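Local coordinates for protein phospholipase C beta (Meleagris gallopavo, PDB 1JAD) that forms the elongated, almost wholly helical C-terminal coiled-coil domain of a beta-type phospholipase C and pairs with a second copy of itself, at residues T11-P16 against E188-Y193; A145-R150 against K169-S174. All coordinates share one frame; numbering follows the deposited sequence.

Contact 1: T11-P16 against E188-Y193; sequences TQLPEP and EKTARY. With SO4 (sulfate ion), chain C.
Lys189 leaves helix 161-245 with CG anti to its backbone N (chi1 -177°) and stays extended to its tip, so NZ reaches Thr11, while Tyr193, with CG anti to the carbonyl carbon (chi1 -85°), beside the backbone N, sets one face of its ring against Leu13. The lysine crosses the Thr11 side chain at about a right angle. Its NZ gives a very short bond to Thr11 O (2.5 Å, an exact length that is doubtful) and a longer one to Thr11 OG1 (3.2 Å); that hydroxyl also bonds to Met7 O. A long, flexible cationic chain suits this bridge from helix to loop. One water accepts from Lys189 NZ and from Leu13 N (3.0 Å) and also bonds to Tyr193 OH, tying the lysine and phenol to the loop backbone.

Closer to the helix backbone the contact is mostly apolar. Leu13 CB sits over one face of the Tyr193 ring, 4.1 Å from its centroid, in a CH-pi contact, and CD1 continues to Thr190 OG1, a hydroxyl bonded to Ser132 of helix 75-155. Pro14 O lies at the ring edge, near its plane. Pro16 CD touches Tyr193 CD2 at 3.7 Å; the rigid prolines suit an extended segment without regular structure.

Apart from this packing, Arg192, bent at chi3, directs NH1 (2.8 Å) and NH2 to one sulfate oxygen, O3, in the guanidinium plane, while Lys189 NZ bonds weakly to O4. The sulfate probably comes from the crystallisation liquor. Leu13 also touches Ser131 and Asn135, placing this N-terminal loop against both long antiparallel helices of the PLC-beta coiled-coil domain.

Contact 2: A145-R150 against K169-S174; sequences AKRLDR and KEINNS
Ile171 and the aliphatic part of Arg150 form the close-packed portion of this contact. The CB of Ile171 is directed toward helix 75-155, and CG2, anti to the backbone N, rests on Arg150 CB at 3.8 Å. Its CD1 lies 3.8 Å from Arg150 O. Arg147 CG also approaches CG2, at 4.1 Å, so CG2 touches both arginine stems. Long arginines suit these places because the methylenes of both can pack on Ile171, while the guanidinium of buried Arg147 turns in to polar partners and Arg150 stays partly exposed.

The two segments belong to the long helices 75-155 and 161-245, which run antiparallel here (173° between the segment axes, 9.8 Å apart at closest approach) near the turn that joins them in the coiled-coil hairpin.

Beside Ile171, Arg147 bends at chi3 and brings NH1 to Asn172 OD1, which lies at the edge of the guanidinium with the two planes 32° apart. The model has a hydrogen bond here, but the 2.4 Å between Arg147 NH1 and Asn172 OD1 and the bent N-H...O angle of 118° make its exact geometry doubtful. Glu144 takes Arg147 NH2 in a salt bridge, and Met85 of the second subunit packs on both Arg147 and Asn172.

The other flank is looser: Arg150 runs extended from CG to NE, with the CB of Lys146 over its guanidinium face, and its NH1 comes to 3.7 Å from Ser174 OG without a hydrogen bond between them.

Both contacts use helix 161-245 and lie on the same side of the chain's centre, about 28 Å apart between their own centres, with contact 2 nested in the chain between the two segments of contact 1. Contact 2 joins two long helices directly and is a surface contact far out toward one end of the molecule, so charged and amide side chains surround a single isoleucine, and the second subunit reaches it. Contact 1 lies nearer the middle and is partly buried: an irregular N-terminal segment brings a leucine, a proline and backbone carbonyls against a tyrosine and a lysine, and no other protein chain of the assembly touches it.

Contact 1: T11-P16 against E188-Y193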
loop_
_atom_site.group_PDB
_atom_site.type_symbol
_atom_site.label_atom_id
_atom_site.label_comp_id
_atom_site.label_asym_id
_atom_site.label_seq_id
_atom_site.Cartn_x
_atom_site.Cartn_y
_atom_site.Cartn_z
ATOM N N THR A 11 -6.012 4.988 29.331
ATOM C CA THR A 11 -5.243 5.249 28.111
ATOM C C THR A 11 -4.926 3.940 27.393
ATOM O O THR A 11 -3.912 3.839 26.704
ATOM C CB THR A 11 -3.886 5.932 28.401
ATOM O OG1 THR A 11 -3.008 5.011 29.065
ATOM C CG2 THR A 11 -4.085 7.153 29.273
ATOM N N GLN A 12 -5.784 2.939 27.551
ATOM C CA GLN A 12 -5.528 1.650 26.920
ATOM C C GLN A 12 -5.928 1.593 25.445
ATOM O O GLN A 12 -7.057 1.933 25.069
ATOM C CB GLN A 12 -6.211 0.532 27.712
ATOM C CG GLN A 12 -5.990 -0.858 27.129
ATOM C CD GLN A 12 -6.249 -1.960 28.139
ATOM O OE1 GLN A 12 -7.293 -1.983 28.793
ATOM N NE2 GLN A 12 -5.299 -2.882 28.270
ATOM N N LEU A 13 -4.982 1.157 24.619
ATOM C CA LEU A 13 -5.187 1.059 23.183
ATOM C C LEU A 13 -4.883 -0.345 22.660
ATOM O O LEU A 13 -4.139 -1.097 23.284
ATOM C CB LEU A 13 -4.295 2.085 22.477
ATOM C CG LEU A 13 -4.510 3.554 22.868
ATOM C CD1 LEU A 13 -3.465 4.429 22.186
ATOM C CD2 LEU A 13 -5.925 3.993 22.492
ATOM N N PRO A 14 -5.471 -0.719 21.508
ATOM C CA PRO A 14 -5.268 -2.033 20.889
ATOM C C PRO A 14 -3.828 -2.200 20.424
ATOM O O PRO A 14 -3.375 -1.502 19.512
ATOM C CB PRO A 14 -6.243 -2.006 19.709
ATOM C CG PRO A 14 -7.313 -1.039 20.183
ATOM C CD PRO A 14 -6.411 0.059 20.693
ATOM N N GLU A 15 -3.114 -3.125 21.050
ATOM C CA GLU A 15 -1.728 -3.368 20.687
ATOM C C GLU A 15 -1.551 -3.694 19.194
ATOM O O GLU A 15 -2.225 -4.565 18.650
ATOM C CB GLU A 15 -1.132 -4.471 21.583
ATOM C CG GLU A 15 -2.022 -5.689 21.872
ATOM C CD GLU A 15 -3.122 -5.434 22.910
ATOM O OE1 GLU A 15 -3.809 -6.412 23.277
ATOM O OE2 GLU A 15 -3.309 -4.281 23.362
ATOM N N PRO A 16 -0.619 -2.993 18.525
ATOM C CA PRO A 16 -0.298 -3.141 17.104
ATOM C C PRO A 16 -0.121 -4.567 16.595
ATOM O O PRO A 16 0.746 -5.293 17.064
ATOM C CB PRO A 16 0.977 -2.314 16.970
ATOM C CG PRO A 16 0.699 -1.186 17.924
ATOM C CD PRO A 16 0.293 -2.002 19.128
ATOM N N GLU A 188 -0.548 11.389 22.329
ATOM C CA GLU A 188 0.854 11.014 22.169
ATOM C C GLU A 188 0.988 9.488 22.152
ATOM O O GLU A 188 1.714 8.928 21.332
ATOM C CB GLU A 188 1.701 11.638 23.287
ATOM C CG GLU A 188 1.868 13.160 23.136
ATOM C CD GLU A 188 2.606 13.851 24.300
ATOM O OE1 GLU A 188 2.798 15.083 24.212
ATOM O OE2 GLU A 188 2.984 13.190 25.297
ATOM N N LYS A 189 0.285 8.803 23.043
ATOM C CA LYS A 189 0.360 7.347 23.060
ATOM C C LYS A 189 -0.262 6.797 21.760
ATOM O O LYS A 189 0.311 5.917 21.112
ATOM C CB LYS A 189 -0.372 6.806 24.288
ATOM C CG LYS A 189 -0.306 5.292 24.459
ATOM C CD LYS A 189 -1.040 4.865 25.734
ATOM C CE LYS A 189 -0.932 3.363 25.946
ATOM N NZ LYS A 189 -1.689 2.887 27.138
ATOM N N THR A 190 -1.428 7.312 21.364
ATOM C CA THR A 190 -2.047 6.846 20.114
ATOM C C THR A 190 -1.050 7.033 18.967
ATOM O O THR A 190 -0.944 6.197 18.075
ATOM C CB THR A 190 -3.348 7.610 19.807
ATOM O OG1 THR A 190 -4.275 7.428 20.890
ATOM C CG2 THR A 190 -3.977 7.094 18.522
ATOM N N ALA A 191 -0.291 8.120 18.991
ATOM C CA ALA A 191 0.699 8.328 17.947
ATOM C C ALA A 191 1.762 7.218 17.989
ATOM O O ALA A 191 2.222 6.737 16.937
ATOM C CB ALA A 191 1.349 9.671 18.112
ATOM N N ARG A 192 2.163 6.804 19.190
ATOM C CA ARG A 192 3.165 5.743 19.287
ATOM C C ARG A 192 2.583 4.427 18.782
ATOM O O ARG A 192 3.234 3.710 18.034
ATOM C CB ARG A 192 3.681 5.589 20.736
ATOM C CG ARG A 192 4.561 4.350 20.976
ATOM C CD ARG A 192 5.410 4.462 22.252
ATOM N NE ARG A 192 4.603 4.776 23.431
ATOM C CZ ARG A 192 3.946 3.865 24.134
ATOM N NH1 ARG A 192 4.022 2.594 23.770
ATOM N NH2 ARG A 192 3.186 4.230 25.166
ATOM N N TYR A 193 1.359 4.104 19.186
ATOM C CA TYR A 193 0.737 2.868 18.713
ATOM C C TYR A 193 0.508 2.862 17.201
ATOM O O TYR A 193 0.639 1.818 16.555
ATOM C CB TYR A 193 -0.592 2.626 19.429
ATOM C CG TYR A 193 -0.449 1.916 20.770
ATOM C CD1 TYR A 193 0.401 2.416 21.771
ATOM C CD2 TYR A 193 -1.168 0.744 21.038
ATOM C CE1 TYR A 193 0.533 1.771 22.998
ATOM C CE2 TYR A 193 -1.046 0.091 22.261
ATOM C CZ TYR A 193 -0.198 0.609 23.235
ATOM O OH TYR A 193 -0.103 -0.021 24.454
HETATM S S SO4 C . 2.181 1.152 27.250
HETATM O O1 SO4 C . 3.159 1.877 28.092
HETATM O O2 SO4 C . 2.290 -0.305 27.477
HETATM O O3 SO4 C . 2.462 1.428 25.829
HETATM O O4 SO4 C . 0.811 1.599 27.591
HETATM O O HOH W 1 -2.390 0.391 25.973
#

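Contact 2: A145-R150 against K169-S174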
loop_
_atom_site.group_PDB
_atom_site.type_symbol
_atom_site.label_atom_id
_atom_site.label_comp_id
_atom_site.label_asym_id
_atom_site.label_seq_id
_atom_site.Cartn_x
_atom_site.Cartn_y
_atom_site.Cartn_z
ATOM N N ALA A 145 -17.191 14.416 35.835
ATOM C CA ALA A 145 -18.002 13.836 36.896
ATOM C C ALA A 145 -17.315 14.146 38.215
ATOM O O ALA A 145 -17.969 14.508 39.194
ATOM C CB ALA A 145 -18.104 12.337 36.717
ATOM N N LYS A 146 -15.993 13.984 38.232
ATOM C CA LYS A 146 -15.180 14.250 39.420
ATOM C C LYS A 146 -15.332 15.729 39.788
ATOM O O LYS A 146 -15.495 16.087 40.960
ATOM C CB LYS A 146 -13.696 13.967 39.136
ATOM C CG LYS A 146 -13.376 12.578 38.600
ATOM C CD LYS A 146 -13.857 11.490 39.544
ATOM C CE LYS A 146 -13.445 10.110 39.041
ATOM N NZ LYS A 146 -11.957 9.996 38.950
ATOM N N ARG A 147 -15.283 16.581 38.768
ATOM C CA ARG A 147 -15.416 18.018 38.962
ATOM C C ARG A 147 -16.700 18.321 39.725
ATOM O O ARG A 147 -16.655 18.976 40.777
ATOM C CB ARG A 147 -15.439 18.741 37.613
ATOM C CG ARG A 147 -15.251 20.248 37.699
ATOM C CD ARG A 147 -15.536 20.879 36.344
ATOM N NE ARG A 147 -16.962 20.832 36.024
ATOM C CZ ARG A 147 -17.853 21.701 36.496
ATOM N NH1 ARG A 147 -17.454 22.679 37.303
ATOM N NH2 ARG A 147 -19.139 21.596 36.171
ATOM N N LEU A 148 -17.839 17.845 39.213
ATOM C CA LEU A 148 -19.112 18.094 39.888
ATOM C C LEU A 148 -19.057 17.650 41.343
ATOM O O LEU A 148 -19.488 18.378 42.237
ATOM C CB LEU A 148 -20.289 17.355 39.221
ATOM C CG LEU A 148 -21.056 17.819 37.981
ATOM C CD1 LEU A 148 -21.335 19.304 38.106
ATOM C CD2 LEU A 148 -20.284 17.554 36.742
ATOM N N ASP A 149 -18.538 16.444 41.566
ATOM C CA ASP A 149 -18.446 15.877 42.910
ATOM C C ASP A 149 -17.528 16.691 43.832
ATOM O O ASP A 149 -17.861 16.926 44.997
ATOM C CB ASP A 149 -17.975 14.421 42.829
ATOM C CG ASP A 149 -18.074 13.698 44.163
ATOM O OD1 ASP A 149 -17.183 13.873 45.025
ATOM O OD2 ASP A 149 -19.067 12.961 44.361
ATOM N N ARG A 150 -16.380 17.130 43.319
ATOM C CA ARG A 150 -15.481 17.927 44.137
ATOM C C ARG A 150 -16.192 19.200 44.573
ATOM O O ARG A 150 -16.054 19.633 45.717
ATOM C CB ARG A 150 -14.214 18.267 43.362
ATOM C CG ARG A 150 -13.291 17.084 43.142
ATOM C CD ARG A 150 -12.291 17.414 42.048
ATOM N NE ARG A 150 -11.427 16.293 41.684
ATOM C CZ ARG A 150 -10.693 16.265 40.576
ATOM N NH1 ARG A 150 -10.725 17.295 39.730
ATOM N NH2 ARG A 150 -9.932 15.212 40.304
ATOM N N LYS A 169 -13.065 28.020 41.525
ATOM C CA LYS A 169 -12.101 28.379 40.499
ATOM C C LYS A 169 -10.948 27.393 40.430
ATOM O O LYS A 169 -10.506 27.023 39.338
ATOM C CB LYS A 169 -11.555 29.793 40.716
ATOM C CG LYS A 169 -12.507 30.891 40.243
ATOM C CD LYS A 169 -11.859 32.268 40.309
ATOM C CE LYS A 169 -12.660 33.300 39.507
ATOM N NZ LYS A 169 -14.060 33.450 39.988
ATOM N N GLU A 170 -10.460 26.955 41.586
ATOM C CA GLU A 170 -9.351 26.016 41.588
ATOM C C GLU A 170 -9.783 24.670 41.049
ATOM O O GLU A 170 -9.062 24.053 40.284
ATOM C CB GLU A 170 -8.772 25.850 42.990
ATOM C CG GLU A 170 -8.110 27.098 43.534
ATOM C CD GLU A 170 -7.477 26.862 44.887
ATOM O OE1 GLU A 170 -7.029 27.848 45.507
ATOM O OE2 GLU A 170 -7.422 25.690 45.326
ATOM N N ILE A 171 -10.961 24.209 41.449
ATOM C CA ILE A 171 -11.462 22.930 40.964
ATOM C C ILE A 171 -11.748 23.032 39.452
ATOM O O ILE A 171 -11.227 22.246 38.657
ATOM C CB ILE A 171 -12.735 22.519 41.739
ATOM C CG1 ILE A 171 -12.393 22.343 43.218
ATOM C CG2 ILE A 171 -13.304 21.214 41.183
ATOM C CD1 ILE A 171 -13.604 22.066 44.104
ATOM N N ASN A 172 -12.554 24.009 39.051
ATOM C CA ASN A 172 -12.859 24.175 37.634
ATOM C C ASN A 172 -11.589 24.276 36.818
ATOM O O ASN A 172 -11.476 23.673 35.760
ATOM C CB ASN A 172 -13.707 25.422 37.407
ATOM C CG ASN A 172 -15.060 25.307 38.040
ATOM O OD1 ASN A 172 -15.807 24.379 37.745
ATOM N ND2 ASN A 172 -15.393 26.248 38.921
ATOM N N ASN A 173 -10.636 25.050 37.320
ATOM C CA ASN A 173 -9.349 25.239 36.655
ATOM C C ASN A 173 -8.675 23.895 36.440
ATOM O O ASN A 173 -8.191 23.594 35.347
ATOM C CB ASN A 173 -8.451 26.114 37.517
ATOM C CG ASN A 173 -7.054 26.226 36.965
ATOM O OD1 ASN A 173 -6.183 26.857 37.573
ATOM N ND2 ASN A 173 -6.824 25.618 35.802
ATOM N N SER A 174 -8.641 23.101 37.504
ATOM C CA SER A 174 -8.056 21.770 37.472
ATOM C C SER A 174 -8.634 20.961 36.317
ATOM O O SER A 174 -7.901 20.446 35.474
ATOM C CB SER A 174 -8.352 21.042 38.794
ATOM O OG SER A 174 -8.086 19.641 38.696
#